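Local coordinates for Ral guanine nucleotide dissociation stimulator-like 2 (Mus musculus, PDB 4JGW), which probably acts as a guanine nucleotide exchange factor for small G proteins and is a putative effector of Ras and/or Rap, at residues M74-P77 against A78-T82; A127-P130 against E131-G134; Q286-R289 against L290-W294; L430-Q433 against K434-R437. All coordinates share one frame; numbering follows the deposited sequence.

Contact 1 of 4, residues M74-P77 against A78-T82; sequences MFTP and ALLAT
Four successive i to i+4 bonds, Ala-78 N to Met-74 O, Leu-79 N to Phe-75 O, Leu-80 N to Thr-76 O and Ala-81 N to Pro-77 O, join 74-77 to 78-82 as one helical run. Of these, Leu-79 N to Phe-75 O measures 2.9 Å. Pro-77 sits in the first turn of the helix, where the lack of an amide hydrogen costs little, and its carbonyl O still accepts from Ala-81 N at 3.0 Å. The same spacing brings side chains together. Phe-75 and Leu-79 run side by side, with Leu-79 CD1 3.6 Å from Phe-75 CZ at an oblique approach to the ring. One residue on, Thr-76 brings its methyl CG2, which stands anti to the backbone N, against Leu-80 CD1, 4.1 Å away, the two side chains side by side. Met-74 CG touches Ala-78 CB at the same 4.1 Å. At the far end Thr-82 OG1, 2.7 Å from Ala-78 O, bonds back onto the helix; Thr-82 N reaches the same oxygen from the opposite face of the carbonyl plane. In the REM region of this exchange factor, the short helix is wedged among three others: Phe-75 and Leu-79 pack on Leu-63 of helix 56-63, Leu-80 lies against Trp-125 of helix 108-128, and Met-74 and Pro-77 rest on Phe-423 of helix 416-436.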
loop_
_atom_site.group_PDB
_atom_site.type_symbol
_atom_site.label_atom_id
_atom_site.label_comp_id
_atom_site.label_asym_id
_atom_site.label_seq_id
_atom_site.Cartn_x
_atom_site.Cartn_y
_atom_site.Cartn_z
ATOM N N MET A 74 -7.603 -2.692 -17.798
ATOM C CA MET A 74 -6.589 -2.562 -16.753
ATOM C C MET A 74 -5.458 -1.595 -17.129
ATOM O O MET A 74 -4.786 -1.057 -16.249
ATOM C CB MET A 74 -6.015 -3.925 -16.342
ATOM C CG MET A 74 -5.176 -3.863 -15.056
ATOM S SD MET A 74 -4.381 -5.399 -14.553
ATOM C CE MET A 74 -5.798 -6.372 -14.037
ATOM N N PHE A 75 -5.265 -1.367 -18.428
ATOM C CA PHE A 75 -4.089 -0.640 -18.911
ATOM C C PHE A 75 -3.904 0.755 -18.315
ATOM O O PHE A 75 -2.843 1.057 -17.768
ATOM C CB PHE A 75 -4.065 -0.549 -20.440
ATOM C CG PHE A 75 -2.850 0.152 -20.972
ATOM C CD1 PHE A 75 -1.649 -0.532 -21.118
ATOM C CD2 PHE A 75 -2.896 1.504 -21.294
ATOM C CE1 PHE A 75 -0.518 0.114 -21.590
ATOM C CE2 PHE A 75 -1.766 2.160 -21.770
ATOM C CZ PHE A 75 -0.577 1.464 -21.920
ATOM N N THR A 76 -4.930 1.593 -18.443
ATOM C CA THR A 76 -4.872 2.984 -18.000
ATOM C C THR A 76 -4.577 3.132 -16.497
ATOM O O THR A 76 -3.628 3.827 -16.133
ATOM C CB THR A 76 -6.154 3.762 -18.411
ATOM O OG1 THR A 76 -6.357 3.629 -19.823
ATOM C CG2 THR A 76 -6.050 5.241 -18.050
ATOM N N PRO A 77 -5.374 2.482 -15.622
ATOM C CA PRO A 77 -5.078 2.625 -14.193
ATOM C C PRO A 77 -3.749 1.987 -13.776
ATOM O O PRO A 77 -3.066 2.521 -12.904
ATOM C CB PRO A 77 -6.259 1.920 -13.513
ATOM C CG PRO A 77 -6.791 0.983 -14.542
ATOM C CD PRO A 77 -6.596 1.685 -15.848
ATOM N N ALA A 78 -3.391 0.866 -14.404
ATOM C CA ALA A 78 -2.121 0.193 -14.131
ATOM C C ALA A 78 -0.918 1.053 -14.502
ATOM O O ALA A 78 0.025 1.163 -13.721
ATOM C CB ALA A 78 -2.055 -1.158 -14.841
ATOM N N LEU A 79 -0.954 1.659 -15.690
ATOM C CA LEU A 79 0.142 2.517 -16.147
ATOM C C LEU A 79 0.277 3.734 -15.234
ATOM O O LEU A 79 1.379 4.060 -14.790
ATOM C CB LEU A 79 -0.069 2.978 -17.599
ATOM C CG LEU A 79 1.126 3.210 -18.548
ATOM C CD1 LEU A 79 0.700 4.055 -19.739
ATOM C CD2 LEU A 79 2.358 3.836 -17.895
ATOM N N LEU A 80 -0.850 4.388 -14.953
ATOM C CA LEU A 80 -0.868 5.583 -14.109
ATOM C C LEU A 80 -0.389 5.304 -12.687
ATOM O O LEU A 80 0.240 6.159 -12.070
ATOM C CB LEU A 80 -2.263 6.225 -14.086
ATOM C CG LEU A 80 -2.794 6.865 -15.377
ATOM C CD1 LEU A 80 -4.201 7.408 -15.165
ATOM C CD2 LEU A 80 -1.866 7.962 -15.911
ATOM N N ALA A 81 -0.683 4.108 -12.183
ATOM C CA ALA A 81 -0.310 3.728 -10.821
ATOM C C ALA A 81 1.146 3.274 -10.688
ATOM O O ALA A 81 1.772 3.505 -9.656
ATOM C CB ALA A 81 -1.248 2.653 -10.291
ATOM N N THR A 82 1.677 2.636 -11.731
ATOM C CA THR A 82 3.009 2.025 -11.669
ATOM C C THR A 82 4.118 2.795 -12.401
ATOM O O THR A 82 5.283 2.406 -12.328
ATOM C CB THR A 82 2.999 0.566 -12.198
ATOM O OG1 THR A 82 2.644 0.555 -13.587
ATOM C CG2 THR A 82 2.024 -0.305 -11.409
#

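Contact 2 of 4, residues A127-P130 against E131-G134; sequences ASHP and EDFG
His-129 leaves helical geometry at the end of helix 108-128, and the chain turns tightly through two i to i+3 bonds: Asp-132 N to His-129 O and Phe-133 N to Pro-130 O, each 3.2 Å. Both donors stand well above the planes of their acceptor carbonyls, 56° out in the first case, in keeping with the short 3-10 segment here. The side chain of Asp-132 lies alongside that of His-129, both pointing the same way, and OD2 approaches His-129 CB at 3.6 Å. Imidazole and carboxylate planes are only 20° apart, yet His-129 ND1 stays 5.1 Å from Asp-132 OD2, and OD2 accepts a bond from the indole NE1 of Trp-125. Glu-131 folds back over its neighbour: its chain bends at the second torsion (chi2 87°), which brings OE1 to 3.4 Å from Pro-130 CD, alongside the proline ring. Phe-133 sets its CD1 3.8 Å from His-129 O, while Pro-130 O lies at the ring edge near its plane; the ring also meets that of Trp-125. The first shell is thus mostly carbon against oxygen. In this junction of the REM region the carboxylate's directed partner is a neutral indole N-H, which with the two backbone bonds helps hold the turn to the helix end; Arg-84 adds at most a long, weak ion pair to OD1.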
loop_
_atom_site.group_PDB
_atom_site.type_symbol
_atom_site.label_atom_id
_atom_site.label_comp_id
_atom_site.label_asym_id
_atom_site.label_seq_id
_atom_site.Cartn_x
_atom_site.Cartn_y
_atom_site.Cartn_z
ATOM N N ALA A 127 -6.970 12.858 -10.149
ATOM C CA ALA A 127 -7.903 12.420 -9.114
ATOM C C ALA A 127 -7.354 11.233 -8.320
ATOM O O ALA A 127 -7.454 11.206 -7.090
ATOM C CB ALA A 127 -9.260 12.086 -9.722
ATOM N N SER A 128 -6.764 10.268 -9.024
ATOM C CA SER A 128 -6.195 9.077 -8.393
ATOM C C SER A 128 -4.896 9.365 -7.643
ATOM O O SER A 128 -4.710 8.902 -6.518
ATOM C CB SER A 128 -5.959 7.970 -9.427
ATOM O OG SER A 128 -7.177 7.534 -10.001
ATOM N N HIS A 129 -3.996 10.117 -8.276
ATOM C CA HIS A 129 -2.672 10.374 -7.709
ATOM C C HIS A 129 -2.305 11.863 -7.740
ATOM O O HIS A 129 -1.447 12.272 -8.524
ATOM C CB HIS A 129 -1.604 9.550 -8.445
ATOM C CG HIS A 129 -2.049 8.168 -8.812
ATOM N ND1 HIS A 129 -2.180 7.157 -7.885
ATOM C CD2 HIS A 129 -2.393 7.631 -10.006
ATOM C CE1 HIS A 129 -2.585 6.056 -8.492
ATOM N NE2 HIS A 129 -2.722 6.318 -9.780
ATOM N N PRO A 130 -2.947 12.678 -6.878
ATOM C CA PRO A 130 -2.671 14.121 -6.876
ATOM C C PRO A 130 -1.233 14.469 -6.480
ATOM O O PRO A 130 -0.704 15.486 -6.933
ATOM C CB PRO A 130 -3.665 14.673 -5.845
ATOM C CG PRO A 130 -4.019 13.512 -4.984
ATOM C CD PRO A 130 -3.962 12.311 -5.872
ATOM N N GLU A 131 -0.612 13.617 -5.664
ATOM C CA GLU A 131 0.749 13.835 -5.162
ATOM C C GLU A 131 1.820 13.745 -6.253
ATOM O O GLU A 131 2.952 14.199 -6.056
ATOM C CB GLU A 131 1.072 12.858 -4.022
ATOM C CG GLU A 131 0.210 13.021 -2.762
ATOM C CD GLU A 131 -1.101 12.237 -2.812
ATOM O OE1 GLU A 131 -1.348 11.510 -3.805
ATOM O OE2 GLU A 131 -1.888 12.346 -1.845
ATOM N N ASP A 132 1.460 13.162 -7.397
ATOM C CA ASP A 132 2.362 13.062 -8.547
ATOM C C ASP A 132 2.683 14.427 -9.151
ATOM O O ASP A 132 3.774 14.635 -9.680
ATOM C CB ASP A 132 1.765 12.155 -9.632
ATOM C CG ASP A 132 1.896 10.672 -9.312
ATOM O OD1 ASP A 132 2.349 10.317 -8.204
ATOM O OD2 ASP A 132 1.538 9.853 -10.182
ATOM N N PHE A 133 1.727 15.348 -9.060
ATOM C CA PHE A 133 1.836 16.662 -9.691
ATOM C C PHE A 133 2.311 17.742 -8.719
ATOM O O PHE A 133 1.758 17.904 -7.627
ATOM C CB PHE A 133 0.497 17.063 -10.317
ATOM C CG PHE A 133 -0.009 16.091 -11.348
ATOM C CD1 PHE A 133 -0.866 15.056 -10.986
ATOM C CD2 PHE A 133 0.376 16.209 -12.680
ATOM C CE1 PHE A 133 -1.333 14.152 -11.938
ATOM C CE2 PHE A 133 -0.086 15.310 -13.638
ATOM C CZ PHE A 133 -0.943 14.281 -13.265
ATOM N N GLY A 134 3.339 18.476 -9.132
ATOM C CA GLY A 134 3.890 19.565 -8.333
ATOM C C GLY A 134 4.546 20.632 -9.186
ATOM O O GLY A 134 4.004 21.036 -10.217
#

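Contact 3 of 4, residues Q286-R289 against L290-W294; sequences QRAR and LLEKW
Ala-288 O receives the amide N of Glu-292 at 2.8 Å, with an N-H to acceptor angle of 169°, the shortest and straightest bond across this turn of helix 284-303. The same Glu-292 carries the contact's one charged pair. Its OE1 lies 2.9 Å from Arg-289 NH1, but well out of the guanidinium plane, over one face, so that no N-H points at it. OE2 also sits above that face, over its centre, 3.8 Å from Arg-289 CZ. The carboxylate and guanidinium planes are nearly perpendicular, 87° apart, though the two side chains run alongside one another in the same direction. Arg-289 reaches this position by folding at chi2 (-63°) and again at chi3, which sets its guanidinium outside the helix, where Glu-292, extended beyond CG, reaches back to it. On the buried side of the helix, Leu-291 rests its CG 3.6 Å from Arg-287 O, and packs against Val-264 of helix 244-264 and Trp-329 of helix 326-330. In the RasGEF domain, therefore, the Arg-289 to Glu-292 salt bridge is one of charges and not of directed hydrogen bonds. Glu-292 OE2 has a directed donor elsewhere, the backbone N of Thr-333, and the carboxylate's negative charge is probably eased by both partners.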
loop_
_atom_site.group_PDB
_atom_site.type_symbol
_atom_site.label_atom_id
_atom_site.label_comp_id
_atom_site.label_asym_id
_atom_site.label_seq_id
_atom_site.Cartn_x
_atom_site.Cartn_y
_atom_site.Cartn_z
ATOM N N GLN A 286 4.667 -10.044 38.441
ATOM C CA GLN A 286 4.370 -8.670 38.024
ATOM C C GLN A 286 4.570 -8.490 36.521
ATOM O O GLN A 286 3.776 -7.820 35.858
ATOM C CB GLN A 286 5.247 -7.671 38.783
ATOM C CG GLN A 286 5.029 -7.644 40.289
ATOM C CD GLN A 286 5.895 -6.608 40.981
ATOM O OE1 GLN A 286 7.122 -6.716 40.999
ATOM N NE2 GLN A 286 5.257 -5.595 41.555
ATOM N N ARG A 287 5.638 -9.094 36.001
ATOM C CA ARG A 287 5.978 -9.022 34.584
ATOM C C ARG A 287 4.973 -9.796 33.734
ATOM O O ARG A 287 4.690 -9.410 32.598
ATOM C CB ARG A 287 7.394 -9.557 34.346
ATOM C CG ARG A 287 8.001 -9.136 33.010
ATOM C CD ARG A 287 9.409 -9.695 32.789
ATOM N NE ARG A 287 10.303 -9.473 33.927
ATOM C CZ ARG A 287 10.963 -8.344 34.172
ATOM N NH1 ARG A 287 10.841 -7.296 33.368
ATOM N NH2 ARG A 287 11.747 -8.261 35.238
ATOM N N ALA A 288 4.445 -10.886 34.290
ATOM C CA ALA A 288 3.426 -11.694 33.620
ATOM C C ALA A 288 2.150 -10.896 33.372
ATOM O O ALA A 288 1.481 -11.092 32.357
ATOM C CB ALA A 288 3.119 -12.940 34.427
ATOM N N ARG A 289 1.824 -9.996 34.298
ATOM C CA ARG A 289 0.653 -9.129 34.169
ATOM C C ARG A 289 0.782 -8.184 32.974
ATOM O O ARG A 289 -0.209 -7.869 32.313
ATOM C CB ARG A 289 0.410 -8.345 35.465
ATOM C CG ARG A 289 0.113 -9.227 36.681
ATOM C CD ARG A 289 -1.176 -10.025 36.493
ATOM N NE ARG A 289 -1.080 -11.381 37.040
ATOM C CZ ARG A 289 -2.064 -12.282 37.006
ATOM N NH1 ARG A 289 -3.233 -11.985 36.451
ATOM N NH2 ARG A 289 -1.880 -13.486 37.531
ATOM N N LEU A 290 2.012 -7.747 32.705
ATOM C CA LEU A 290 2.317 -6.940 31.529
ATOM C C LEU A 290 2.213 -7.764 30.245
ATOM O O LEU A 290 1.674 -7.287 29.246
ATOM C CB LEU A 290 3.701 -6.299 31.659
ATOM C CG LEU A 290 3.807 -5.135 32.653
ATOM C CD1 LEU A 290 5.215 -5.022 33.211
ATOM C CD2 LEU A 290 3.369 -3.820 32.023
ATOM N N LEU A 291 2.717 -8.996 30.283
ATOM C CA LEU A 291 2.581 -9.925 29.158
ATOM C C LEU A 291 1.109 -10.190 28.847
ATOM O O LEU A 291 0.686 -10.091 27.695
ATOM C CB LEU A 291 3.303 -11.248 29.441
ATOM C CG LEU A 291 4.835 -11.283 29.472
ATOM C CD1 LEU A 291 5.315 -12.595 30.076
ATOM C CD2 LEU A 291 5.434 -11.082 28.086
ATOM N N GLU A 292 0.342 -10.513 29.890
ATOM C CA GLU A 292 -1.102 -10.743 29.787
ATOM C C GLU A 292 -1.831 -9.522 29.226
ATOM O O GLU A 292 -2.752 -9.658 28.420
ATOM C CB GLU A 292 -1.683 -11.121 31.155
ATOM C CG GLU A 292 -1.323 -12.533 31.629
ATOM C CD GLU A 292 -1.401 -12.704 33.146
ATOM O OE1 GLU A 292 -1.955 -11.820 33.837
ATOM O OE2 GLU A 292 -0.904 -13.734 33.649
ATOM N N LYS A 293 -1.405 -8.334 29.653
ATOM C CA LYS A 293 -1.993 -7.081 29.189
ATOM C C LYS A 293 -1.808 -6.871 27.685
ATOM O O LYS A 293 -2.766 -6.549 26.978
ATOM C CB LYS A 293 -1.415 -5.892 29.965
ATOM C CG LYS A 293 -2.075 -4.551 29.652
ATOM C CD LYS A 293 -3.523 -4.530 30.118
ATOM C CE LYS A 293 -4.162 -3.190 29.852
ATOM N NZ LYS A 293 -5.280 -2.937 30.798
ATOM N N TRP A 294 -0.577 -7.054 27.210
ATOM C CA TRP A 294 -0.255 -6.888 25.794
ATOM C C TRP A 294 -0.898 -7.955 24.914
ATOM O O TRP A 294 -1.299 -7.666 23.783
ATOM C CB TRP A 294 1.259 -6.853 25.575
ATOM C CG TRP A 294 1.883 -5.539 25.940
ATOM C CD1 TRP A 294 2.732 -5.298 26.979
ATOM C CD2 TRP A 294 1.700 -4.284 25.270
ATOM N NE1 TRP A 294 3.091 -3.973 26.999
ATOM C CE2 TRP A 294 2.475 -3.326 25.961
ATOM C CE3 TRP A 294 0.954 -3.873 24.156
ATOM C CZ2 TRP A 294 2.533 -1.984 25.572
ATOM C CZ3 TRP A 294 1.011 -2.538 23.770
ATOM C CH2 TRP A 294 1.796 -1.609 24.479
#

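Contact 4 of 4, residues L430-Q433 against K434-R437; sequences LRLQ and KECR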
loop_
_atom_site.group_PDB
_atom_site.type_symbol
_atom_site.label_atom_id
_atom_site.label_comp_id
_atom_site.label_asym_id
_atom_site.label_seq_id
_atom_site.Cartn_x
_atom_site.Cartn_y
_atom_site.Cartn_z
ATOM N N LEU A 430 -5.922 -0.687 -2.356
ATOM C CA LEU A 430 -6.959 0.330 -2.565
ATOM C C LEU A 430 -8.310 -0.074 -1.971
ATOM O O LEU A 430 -8.994 0.752 -1.371
ATOM C CB LEU A 430 -7.130 0.649 -4.054
ATOM C CG LEU A 430 -6.073 1.495 -4.767
ATOM C CD1 LEU A 430 -6.264 1.402 -6.272
ATOM C CD2 LEU A 430 -6.123 2.952 -4.310
ATOM N N ARG A 431 -8.683 -1.341 -2.137
ATOM C CA ARG A 431 -9.942 -1.843 -1.586
ATOM C C ARG A 431 -9.885 -1.980 -0.060
ATOM O O ARG A 431 -10.910 -1.895 0.611
ATOM C CB ARG A 431 -10.352 -3.169 -2.246
ATOM C CG ARG A 431 -9.925 -4.412 -1.492
ATOM C CD ARG A 431 -10.515 -5.681 -2.086
ATOM N NE ARG A 431 -10.693 -6.715 -1.065
ATOM C CZ ARG A 431 -9.733 -7.526 -0.622
ATOM N NH1 ARG A 431 -8.496 -7.445 -1.100
ATOM N NH2 ARG A 431 -10.017 -8.426 0.309
ATOM N N LEU A 432 -8.688 -2.198 0.482
ATOM C CA LEU A 432 -8.514 -2.252 1.929
ATOM C C LEU A 432 -8.541 -0.848 2.529
ATOM O O LEU A 432 -8.928 -0.669 3.684
ATOM C CB LEU A 432 -7.227 -2.995 2.310
ATOM C CG LEU A 432 -7.240 -4.519 2.130
ATOM C CD1 LEU A 432 -5.828 -5.068 2.155
ATOM C CD2 LEU A 432 -8.112 -5.218 3.175
ATOM N N GLN A 433 -8.140 0.140 1.731
ATOM C CA GLN A 433 -8.188 1.538 2.145
ATOM C C GLN A 433 -9.618 2.058 2.291
ATOM O O GLN A 433 -9.916 2.771 3.248
ATOM C CB GLN A 433 -7.383 2.428 1.194
ATOM C CG GLN A 433 -5.888 2.453 1.484
ATOM C CD GLN A 433 -5.104 3.291 0.489
ATOM O OE1 GLN A 433 -5.361 3.253 -0.715
ATOM N NE2 GLN A 433 -4.132 4.046 0.988
ATOM N N LYS A 434 -10.502 1.697 1.359
ATOM C CA LYS A 434 -11.896 2.144 1.434
ATOM C C LYS A 434 -12.654 1.457 2.579
ATOM O O LYS A 434 -13.564 2.045 3.165
ATOM C CB LYS A 434 -12.621 2.003 0.080
ATOM C CG LYS A 434 -13.735 0.955 0.006
ATOM C CD LYS A 434 -13.210 -0.391 -0.451
ATOM C CE LYS A 434 -14.131 -1.520 -0.027
ATOM N NZ LYS A 434 -13.456 -2.841 -0.156
ATOM N N GLU A 435 -12.263 0.223 2.898
ATOM C CA GLU A 435 -12.832 -0.494 4.034
ATOM C C GLU A 435 -12.328 0.101 5.352
ATOM O O GLU A 435 -13.068 0.154 6.336
ATOM C CB GLU A 435 -12.511 -1.986 3.956
ATOM C CG GLU A 435 -13.500 -2.866 4.719
ATOM C CD GLU A 435 -13.043 -4.311 4.849
ATOM O OE1 GLU A 435 -12.393 -4.831 3.915
ATOM O OE2 GLU A 435 -13.345 -4.932 5.892
ATOM N N CYS A 436 -11.073 0.553 5.352
ATOM C CA CYS A 436 -10.464 1.234 6.498
ATOM C C CYS A 436 -11.193 2.532 6.861
ATOM O O CYS A 436 -11.244 2.913 8.033
ATOM C CB CYS A 436 -8.986 1.524 6.221
ATOM S SG CYS A 436 -8.089 2.281 7.597
ATOM N N ARG A 437 -11.756 3.196 5.851
ATOM C CA ARG A 437 -12.547 4.418 6.042
ATOM C C ARG A 437 -13.787 4.181 6.911
ATOM O O ARG A 437 -14.320 5.119 7.508
ATOM C CB ARG A 437 -12.950 5.021 4.690
ATOM C CG ARG A 437 -11.772 5.520 3.865
ATOM C CD ARG A 437 -12.201 6.264 2.611
ATOM N NE ARG A 437 -11.041 6.794 1.892
ATOM C CZ ARG A 437 -10.460 6.207 0.848
ATOM N NH1 ARG A 437 -10.929 5.063 0.365
ATOM N NH2 ARG A 437 -9.407 6.772 0.274
#
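Lys-434 bends back to place its ammonium NZ 2.8 Å from Arg-431 O, three residues earlier, in a hydrogen bond. The bend, with chi1 (112°) and chi2 (-91°) both off staggered values, presses CD to 2.9 Å from Arg-431 O, a tight fit; the modelled conformation looks strained, and the finer details of the lysine bond are less certain. That oxygen is also approached by Glu-435 N, in a weak bond of 3.4 Å, so the ammonium probably adds to a weak helical bond. NZ further touches Arg-431 CB at 3.8 Å as the two side chains cross obliquely. Beyond it, Arg-437 lays its CG 3.4 Å from Gln-433 O, and its guanidinium meets Lys-434 CB at the edge, in plane. Behind these stand the backbone bonds: Cys-436 N to Leu-432 O at 3.0 Å, then Arg-437 N to Gln-433 O. These are the C-terminal turns of helix 416-436 in the Ras-GEF catalytic region, packed on helix 203-219 through Cys-436, which meets Ala-215 and Phe-218. Farther out, Gln-433 NE2 is gripped by Phe-218 O and Leu-221 O, and Arg-431 NH2 by Leu-360 O. Arg-431 and Lys-434 are like charges, their NE and NZ 4.8 Å apart. The carbonyls near a helix C-terminus probably help to offset this, and Glu-435 finds its own counter-charge in Arg-305.

From the N terminus the four contacts come in series, none nested or crossed, and each is local. Contact 1 lies within helix 75-82, and contact 2 closes the turn between helices 108-128 and 138-151. These two touch: Leu-80 O of contact 1 comes within 3.7 Å of His-129 CD2 of contact 2, joining helix 75-82 to the end of helix 108-128 in the REM region. Contact 3, in the RasGEF domain, stands apart on the other side of the chain's centre, its centre about 48 Å from that of contact 1. Contact 4, also in the Ras-GEF range, lies in the last turns of helix 416-436, whose earlier part packs on contact 1, so this long helix links the two regions.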